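Local coordinates for 3-phytase (Klebsiella pneumoniae, PDB 2WNH), which probably removes phosphate from phytate (inositol hexakisphosphate), starting at the 3-position, as a member of the histidine acid phosphatase family, at residues P183-V191 against I201-M210; R215-L224 against Q343-L351. The protein carries 3 engineered substitutions. All blocks are in the same frame, centred on the assembly; numbering follows the deposited sequence. Where two conformers were deposited one is given.

Contact 1: residues P183-V191 against I201-M210; sequences PIFDTPWRV and ISGLSVMANM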
# COMPACT_ATOMS: atom_id res chain seq x y z
N PRO B 183 -29.64 -32.83 -34.23
CA PRO B 183 -30.04 -34.17 -33.78
C PRO B 183 -30.68 -34.23 -32.38
O PRO B 183 -31.75 -34.83 -32.21
CB PRO B 183 -28.73 -34.96 -33.80
CG PRO B 183 -27.90 -34.28 -34.82
CD PRO B 183 -28.27 -32.83 -34.77
N ILE B 184 -30.04 -33.60 -31.39
CA ILE B 184 -30.52 -33.68 -29.99
C ILE B 184 -32.00 -33.31 -29.76
O ILE B 184 -32.64 -33.86 -28.85
CB ILE B 184 -29.59 -32.88 -29.01
CG1 ILE B 184 -29.72 -33.37 -27.56
CG2 ILE B 184 -29.84 -31.38 -29.10
CD1 ILE B 184 -29.21 -34.79 -27.31
N PHE B 185 -32.55 -32.39 -30.55
CA PHE B 185 -33.92 -31.94 -30.30
C PHE B 185 -34.96 -32.93 -30.83
O PHE B 185 -36.13 -32.84 -30.50
CB PHE B 185 -34.14 -30.50 -30.82
CG PHE B 185 -33.27 -29.48 -30.12
CD1 PHE B 185 -32.01 -29.17 -30.61
CD2 PHE B 185 -33.71 -28.87 -28.95
CE1 PHE B 185 -31.18 -28.24 -29.94
CE2 PHE B 185 -32.90 -27.94 -28.27
CZ PHE B 185 -31.63 -27.63 -28.77
N ASP B 186 -34.48 -33.90 -31.61
CA ASP B 186 -35.32 -35.00 -32.11
C ASP B 186 -35.34 -36.24 -31.19
O ASP B 186 -36.23 -37.09 -31.33
CB ASP B 186 -34.86 -35.42 -33.52
CG ASP B 186 -34.88 -34.28 -34.52
OD1 ASP B 186 -35.81 -33.44 -34.48
OD2 ASP B 186 -33.94 -34.22 -35.36
N THR B 187 -34.38 -36.35 -30.27
CA THR B 187 -34.30 -37.55 -29.43
C THR B 187 -35.30 -37.50 -28.27
O THR B 187 -35.39 -36.50 -27.55
CB THR B 187 -32.84 -37.86 -28.93
OG1 THR B 187 -32.70 -37.56 -27.53
CG2 THR B 187 -31.77 -37.11 -29.73
N PRO B 188 -36.11 -38.57 -28.11
CA PRO B 188 -36.99 -38.69 -26.95
C PRO B 188 -36.18 -38.85 -25.67
O PRO B 188 -35.04 -39.33 -25.71
CB PRO B 188 -37.79 -39.97 -27.24
CG PRO B 188 -37.68 -40.16 -28.73
CD PRO B 188 -36.28 -39.71 -29.03
N TRP B 189 -36.78 -38.45 -24.56
CA TRP B 189 -36.09 -38.50 -23.26
C TRP B 189 -36.33 -39.84 -22.59
O TRP B 189 -37.47 -40.17 -22.24
CB TRP B 189 -36.59 -37.38 -22.35
CG TRP B 189 -36.19 -35.98 -22.77
CD1 TRP B 189 -35.60 -35.60 -23.95
CD2 TRP B 189 -36.39 -34.78 -22.01
NE1 TRP B 189 -35.41 -34.24 -23.96
CE2 TRP B 189 -35.89 -33.71 -22.79
CE3 TRP B 189 -36.94 -34.51 -20.75
CZ2 TRP B 189 -35.92 -32.38 -22.34
CZ3 TRP B 189 -36.97 -33.18 -20.30
CH2 TRP B 189 -36.47 -32.14 -21.10
N ARG B 190 -35.26 -40.60 -22.42
CA ARG B 190 -35.34 -41.90 -21.75
C ARG B 190 -34.16 -42.12 -20.81
O ARG B 190 -33.08 -41.57 -21.01
CB ARG B 190 -35.40 -43.03 -22.78
CG ARG B 190 -34.09 -43.32 -23.49
CD ARG B 190 -34.29 -44.23 -24.71
NE ARG B 190 -34.78 -43.48 -25.87
CZ ARG B 190 -34.00 -42.74 -26.67
NH1 ARG B 190 -32.70 -42.63 -26.46
NH2 ARG B 190 -34.55 -42.10 -27.70
N VAL B 191 -34.38 -42.96 -19.80
CA VAL B 191 -33.32 -43.31 -18.87
C VAL B 191 -32.37 -44.31 -19.52
O VAL B 191 -32.79 -45.37 -19.99
CB VAL B 191 -33.90 -43.84 -17.54
CG1 VAL B 191 -32.80 -43.97 -16.51
CG2 VAL B 191 -34.99 -42.91 -17.05
N ILE B 201 -30.26 -39.18 -18.59
CA ILE B 201 -31.50 -39.03 -19.37
C ILE B 201 -31.12 -38.60 -20.78
O ILE B 201 -30.45 -37.58 -20.97
CB ILE B 201 -32.45 -37.97 -18.75
CG1 ILE B 201 -32.66 -38.17 -17.24
CG2 ILE B 201 -33.75 -37.85 -19.56
CD1 ILE B 201 -33.51 -39.33 -16.83
N SER B 202 -31.52 -39.37 -21.79
CA SER B 202 -31.19 -39.00 -23.16
C SER B 202 -31.86 -37.68 -23.50
O SER B 202 -32.96 -37.37 -23.01
CB SER B 202 -31.61 -40.11 -24.14
OG SER B 202 -33.02 -40.18 -24.18
N GLY B 203 -31.20 -36.89 -24.35
CA GLY B 203 -31.73 -35.58 -24.73
C GLY B 203 -31.43 -34.51 -23.67
O GLY B 203 -30.61 -33.61 -23.90
N LEU B 204 -32.12 -34.62 -22.54
CA LEU B 204 -31.99 -33.68 -21.42
C LEU B 204 -30.55 -33.53 -20.93
O LEU B 204 -30.09 -32.41 -20.72
CB LEU B 204 -32.89 -34.12 -20.25
CG LEU B 204 -32.80 -33.28 -18.96
CD1 LEU B 204 -33.13 -31.82 -19.23
CD2 LEU B 204 -33.74 -33.82 -17.92
N SER B 205 -29.85 -34.64 -20.76
CA SER B 205 -28.50 -34.56 -20.19
C SER B 205 -27.58 -33.74 -21.09
O SER B 205 -26.84 -32.89 -20.58
CB SER B 205 -27.90 -35.93 -19.86
OG SER B 205 -27.71 -36.72 -21.02
N VAL B 206 -27.65 -33.96 -22.40
CA VAL B 206 -26.81 -33.19 -23.33
C VAL B 206 -27.29 -31.74 -23.43
O VAL B 206 -26.48 -30.83 -23.49
CB VAL B 206 -26.68 -33.87 -24.72
CG1 VAL B 206 -25.77 -33.05 -25.64
CG2 VAL B 206 -26.07 -35.27 -24.55
N MET B 207 -28.61 -31.52 -23.40
CA MET B 207 -29.12 -30.15 -23.32
C MET B 207 -28.56 -29.41 -22.10
O MET B 207 -28.20 -28.24 -22.20
CB MET B 207 -30.64 -30.12 -23.30
CG MET B 207 -31.24 -30.29 -24.70
SD MET B 207 -33.02 -30.23 -24.65
CE MET B 207 -33.42 -31.92 -25.09
N ALA B 208 -28.50 -30.12 -20.98
CA ALA B 208 -27.92 -29.55 -19.75
C ALA B 208 -26.44 -29.20 -19.94
O ALA B 208 -26.00 -28.15 -19.46
CB ALA B 208 -28.12 -30.52 -18.57
N ASN B 209 -25.68 -30.07 -20.62
CA ASN B 209 -24.29 -29.79 -21.01
C ASN B 209 -24.21 -28.50 -21.84
O ASN B 209 -23.28 -27.70 -21.69
CB ASN B 209 -23.69 -30.90 -21.90
CG ASN B 209 -23.42 -32.21 -21.17
OD1 ASN B 209 -23.37 -33.27 -21.82
ND2 ASN B 209 -23.22 -32.16 -19.86
N MET B 210 -25.17 -28.32 -22.76
CA MET B 210 -25.19 -27.13 -23.61
C MET B 210 -25.44 -25.85 -22.79
O MET B 210 -24.74 -24.86 -22.96
CB MET B 210 -26.23 -27.27 -24.72
CG MET B 210 -25.83 -28.26 -25.79
SD MET B 210 -27.17 -28.38 -27.02
CE MET B 210 -28.06 -29.76 -26.39
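Val191 and Ile201 face each other as an antiparallel, non-hydrogen-bonded pair, their CA atoms 4.7 Å apart, where 183-191 runs into a two-stranded hairpin and 201-210 leaves it. One residue further on, Ser202 N gives a nearly straight hydrogen bond (170°) to Arg190 O. The chain then turns through Gly203, the N-cap residue of helix 204-219, while 183-186, coiled into a turn, and the extended residues 187-191 pass along the start of that helix.

Ser202 is gripped through its hydroxyl. With chi1 at 68°, OG sits between its own backbone N and carbonyl carbon; it donates to Pro188 O at 2.7 Å, in the carbonyl plane on a lone pair, and accepts from Arg190 N, so a small polar side chain ties the loop on both sides of Trp189. The Arg190 guanidinium lies with one face over Ser202 OG, without a bond, its charge being paired with Glu192. Gly203, at positive phi, lets its bare CA lie 3.6 Å from Thr187 OG1 and against Trp189 CD1.

These elements form a β-hairpin leading into a helix, packed in the helical part of the histidine acid phosphatase fold. The indole of Trp189, just before the hairpin, is a broad apolar plate laid against the first turn of the helix: Leu204 CB stands over its six-membered ring, 3.8 Å from the centroid and only 6° off the normal, whereas Met207 CE meets the ring at its edge, 3.3 Å from NE1. Because the Met207 chain bends at chi3, CE goes to Trp189 while SD stays obliquely near the Phe185 ring, a Met-aromatic contact. Ile184 divides its branches: CD1 touches Val206 CB at 3.7 Å, and CG2 slides past Met210 CE at 3.6 Å. Beyond them, helix 165-175 packs against Phe185, Trp189 and Met207.

Contact 2: residues R215-L224 against Q343-L351; sequences RLGWSENLPL and QGLDDLRRL
Arg349 lays its guanidinium flat on the indole of Trp218, a stacked cation-pi pair with centres 4.3 Å apart and planes inclined by 25°. CD of the same arginine rests over the five-membered ring, a CH-pi contact, so the aliphatic chain and the charged end both use one face of the tryptophan. The stack joins the C-terminal end of helix 204-219 to the short helix 345-349; the axes of 215-219 and 345-349 come within 8.8 Å, their directions 54° apart, and each helix closes in a Schellman motif, at Asn221 and Leu351.

An extended chain, with CG anti to the backbone N and no bend from CG to NE, carries the guanidinium across that helix end. NH1 donates to Trp218 O at 3.0 Å, close to the guanidinium plane and on a lone pair of the carbonyl, while NH2 reaches Leu222 O at 2.9 Å. Trp218 O in the last helical turn and Leu222 O just beyond it offer partly negative oxygens that suit a cation, and the two bonds fix the rotation of the group. Its other face is met by Asn221 OD1, which is not bonded to it but accepts from Gly117 N of the second subunit; Arg349 NE donates to Gly115 O of that subunit, so the arginine belongs to the subunit interface as well.

Further from the stack, the apolar side chain of Leu345 crosses Trp218 at about a right angle, CB 3.9 Å from CD1, and its CD2 meets Arg215 CG. Ser219, small enough to let the backbones come within 4.4 Å between its CA and that of Arg349, turns OG back to Arg215 O. At the indole's edge, Trp218 NE1 makes a weak, bent bond (133°) to Asp346 OD1 at 3.1 Å.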
# COMPACT_ATOMS: atom_id res chain seq x y z
N ARG B 215 -23.78 -20.82 -20.11
CA ARG B 215 -23.67 -20.08 -18.85
C ARG B 215 -22.21 -19.76 -18.53
O ARG B 215 -21.89 -18.64 -18.10
CB ARG B 215 -24.28 -20.88 -17.69
CG ARG B 215 -24.07 -20.21 -16.32
CD ARG B 215 -22.81 -20.76 -15.60
NE ARG B 215 -23.14 -22.03 -14.94
CZ ARG B 215 -23.89 -22.12 -13.85
NH1 ARG B 215 -24.37 -21.03 -13.27
NH2 ARG B 215 -24.18 -23.31 -13.33
N LEU B 216 -21.34 -20.75 -18.69
CA LEU B 216 -19.89 -20.56 -18.47
C LEU B 216 -19.29 -19.57 -19.47
O LEU B 216 -18.55 -18.67 -19.06
CB LEU B 216 -19.14 -21.91 -18.49
CG LEU B 216 -19.40 -22.82 -17.28
CD1 LEU B 216 -18.91 -24.23 -17.56
CD2 LEU B 216 -18.79 -22.25 -16.00
N GLY B 217 -19.63 -19.69 -20.76
CA GLY B 217 -19.19 -18.69 -21.77
C GLY B 217 -19.64 -17.25 -21.51
O GLY B 217 -18.86 -16.30 -21.78
N TRP B 218 -20.88 -17.07 -21.03
CA TRP B 218 -21.38 -15.76 -20.58
C TRP B 218 -20.50 -15.25 -19.44
O TRP B 218 -20.00 -14.12 -19.46
CB TRP B 218 -22.85 -15.82 -20.10
CG TRP B 218 -23.34 -14.43 -19.70
CD1 TRP B 218 -23.35 -13.88 -18.44
CD2 TRP B 218 -23.79 -13.40 -20.59
NE1 TRP B 218 -23.81 -12.57 -18.50
CE2 TRP B 218 -24.10 -12.26 -19.80
CE3 TRP B 218 -24.00 -13.35 -21.98
CZ2 TRP B 218 -24.59 -11.07 -20.36
CZ3 TRP B 218 -24.49 -12.15 -22.54
CH2 TRP B 218 -24.78 -11.03 -21.73
N SER B 219 -20.33 -16.10 -18.44
CA SER B 219 -19.61 -15.75 -17.22
C SER B 219 -18.15 -15.42 -17.50
O SER B 219 -17.54 -14.59 -16.78
CB SER B 219 -19.70 -16.90 -16.22
OG SER B 219 -21.06 -17.17 -15.93
N GLU B 220 -17.60 -16.08 -18.51
CA GLU B 220 -16.22 -15.90 -19.00
C GLU B 220 -15.96 -14.54 -19.65
O GLU B 220 -14.80 -14.14 -19.85
CB GLU B 220 -15.91 -17.02 -20.03
CG GLU B 220 -14.56 -16.95 -20.78
CD GLU B 220 -13.37 -17.37 -19.91
OE1 GLU B 220 -13.55 -17.60 -18.70
OE2 GLU B 220 -12.24 -17.50 -20.44
N ASN B 221 -17.02 -13.84 -20.04
CA ASN B 221 -16.86 -12.67 -20.94
C ASN B 221 -16.31 -13.04 -22.34
O ASN B 221 -15.51 -12.29 -22.94
CB ASN B 221 -16.01 -11.56 -20.27
CG ASN B 221 -16.17 -10.20 -20.96
OD1 ASN B 221 -17.20 -9.95 -21.61
ND2 ASN B 221 -15.16 -9.33 -20.85
N LEU B 222 -16.72 -14.21 -22.87
CA LEU B 222 -16.49 -14.49 -24.30
C LEU B 222 -17.20 -13.44 -25.14
O LEU B 222 -18.28 -12.98 -24.77
CB LEU B 222 -17.08 -15.86 -24.69
CG LEU B 222 -16.37 -17.15 -24.29
CD1 LEU B 222 -17.10 -18.35 -24.90
CD2 LEU B 222 -14.88 -17.22 -24.67
N PRO B 223 -16.59 -13.06 -26.27
CA PRO B 223 -17.30 -12.24 -27.26
C PRO B 223 -18.63 -12.90 -27.61
O PRO B 223 -18.68 -14.13 -27.66
CB PRO B 223 -16.38 -12.28 -28.47
CG PRO B 223 -15.00 -12.44 -27.88
CD PRO B 223 -15.20 -13.35 -26.69
N LEU B 224 -19.67 -12.10 -27.84
CA LEU B 224 -21.01 -12.64 -28.14
C LEU B 224 -21.02 -13.51 -29.39
O LEU B 224 -21.76 -14.50 -29.47
CB LEU B 224 -22.03 -11.52 -28.29
CG LEU B 224 -22.28 -10.63 -27.06
CD1 LEU B 224 -23.33 -9.60 -27.39
CD2 LEU B 224 -22.65 -11.42 -25.80
N GLN B 343 -21.80 -15.30 -7.12
CA GLN B 343 -21.98 -14.03 -7.81
C GLN B 343 -23.00 -14.20 -8.92
O GLN B 343 -23.10 -15.28 -9.52
CB GLN B 343 -20.67 -13.56 -8.41
CG GLN B 343 -19.68 -13.07 -7.36
CD GLN B 343 -18.62 -12.16 -7.97
OE1 GLN B 343 -18.72 -10.91 -7.91
NE2 GLN B 343 -17.62 -12.77 -8.56
N GLY B 344 -23.70 -13.12 -9.23
CA GLY B 344 -24.62 -13.06 -10.39
C GLY B 344 -23.92 -13.15 -11.75
O GLY B 344 -22.70 -12.98 -11.86
N LEU B 345 -24.70 -13.42 -12.80
CA LEU B 345 -24.16 -13.64 -14.13
C LEU B 345 -23.39 -12.43 -14.67
O LEU B 345 -22.29 -12.59 -15.23
CB LEU B 345 -25.31 -13.97 -15.10
CG LEU B 345 -25.87 -15.38 -14.96
CD1 LEU B 345 -27.27 -15.40 -15.57
CD2 LEU B 345 -24.96 -16.40 -15.61
N ASP B 346 -23.95 -11.24 -14.52
CA ASP B 346 -23.25 -10.06 -15.06
C ASP B 346 -22.04 -9.69 -14.20
O ASP B 346 -21.03 -9.24 -14.74
CB ASP B 346 -24.20 -8.87 -15.29
CG ASP B 346 -24.97 -8.99 -16.61
OD1 ASP B 346 -24.50 -9.71 -17.54
OD2 ASP B 346 -26.04 -8.38 -16.70
N ASP B 347 -22.12 -9.92 -12.89
CA ASP B 347 -20.98 -9.65 -11.99
C ASP B 347 -19.78 -10.53 -12.35
O ASP B 347 -18.63 -10.06 -12.33
CB ASP B 347 -21.40 -9.81 -10.52
CG ASP B 347 -22.12 -8.54 -9.98
OD1 ASP B 347 -22.24 -7.52 -10.71
OD2 ASP B 347 -22.54 -8.57 -8.82
N LEU B 348 -20.04 -11.79 -12.70
CA LEU B 348 -18.97 -12.70 -13.14
C LEU B 348 -18.41 -12.23 -14.48
O LEU B 348 -17.20 -12.13 -14.63
CB LEU B 348 -19.50 -14.14 -13.29
CG LEU B 348 -19.76 -14.81 -11.95
CD1 LEU B 348 -20.60 -16.09 -12.18
CD2 LEU B 348 -18.48 -15.15 -11.18
N ARG B 349 -19.30 -11.91 -15.43
CA ARG B 349 -18.87 -11.45 -16.74
C ARG B 349 -18.00 -10.20 -16.63
O ARG B 349 -17.01 -10.07 -17.36
CB ARG B 349 -20.09 -11.18 -17.63
CG ARG B 349 -19.72 -10.87 -19.09
CD ARG B 349 -20.94 -10.87 -19.99
NE ARG B 349 -20.60 -10.51 -21.37
CZ ARG B 349 -20.19 -11.35 -22.31
NH1 ARG B 349 -20.06 -12.66 -22.06
NH2 ARG B 349 -19.92 -10.89 -23.54
N ARG B 350 -18.36 -9.31 -15.72
CA ARG B 350 -17.67 -8.00 -15.56
C ARG B 350 -16.47 -8.04 -14.61
O ARG B 350 -15.80 -7.01 -14.41
CB ARG B 350 -18.68 -6.94 -15.10
CG ARG B 350 -19.82 -6.65 -16.11
CD ARG B 350 -20.88 -5.75 -15.48
NE ARG B 350 -20.24 -4.54 -14.96
CZ ARG B 350 -20.02 -3.43 -15.67
NH1 ARG B 350 -20.41 -3.35 -16.94
NH2 ARG B 350 -19.43 -2.39 -15.11
N LEU B 351 -16.18 -9.20 -14.02
CA LEU B 351 -15.17 -9.31 -12.95
C LEU B 351 -15.39 -8.25 -11.87
O LEU B 351 -14.43 -7.61 -11.39
CB LEU B 351 -13.74 -9.26 -13.52
CG LEU B 351 -13.34 -10.45 -14.40
CD1 LEU B 351 -11.95 -10.26 -14.95
CD2 LEU B 351 -13.42 -11.77 -13.59

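How the contacts relate
Helix 204-219 is the element common to both contacts. Contact 1 packs its first turns against the loop ahead of the hairpin 191-193/199-201, whereas contact 2 holds its last turn and the residues after it against helix 345-349. Their centres are 25 Å apart and their nearest atoms about 5 Å, without touching. Along the chain they follow in series: contact 1 closes locally, and contact 2 then spans more than a hundred residues to the segment just after strand 334-342 of the large mixed sheet. The same helix thus links the outlying helical region to the sheet-bearing part of the fold, and the residues just beyond it, with Arg349 and Leu351, meet a second subunit.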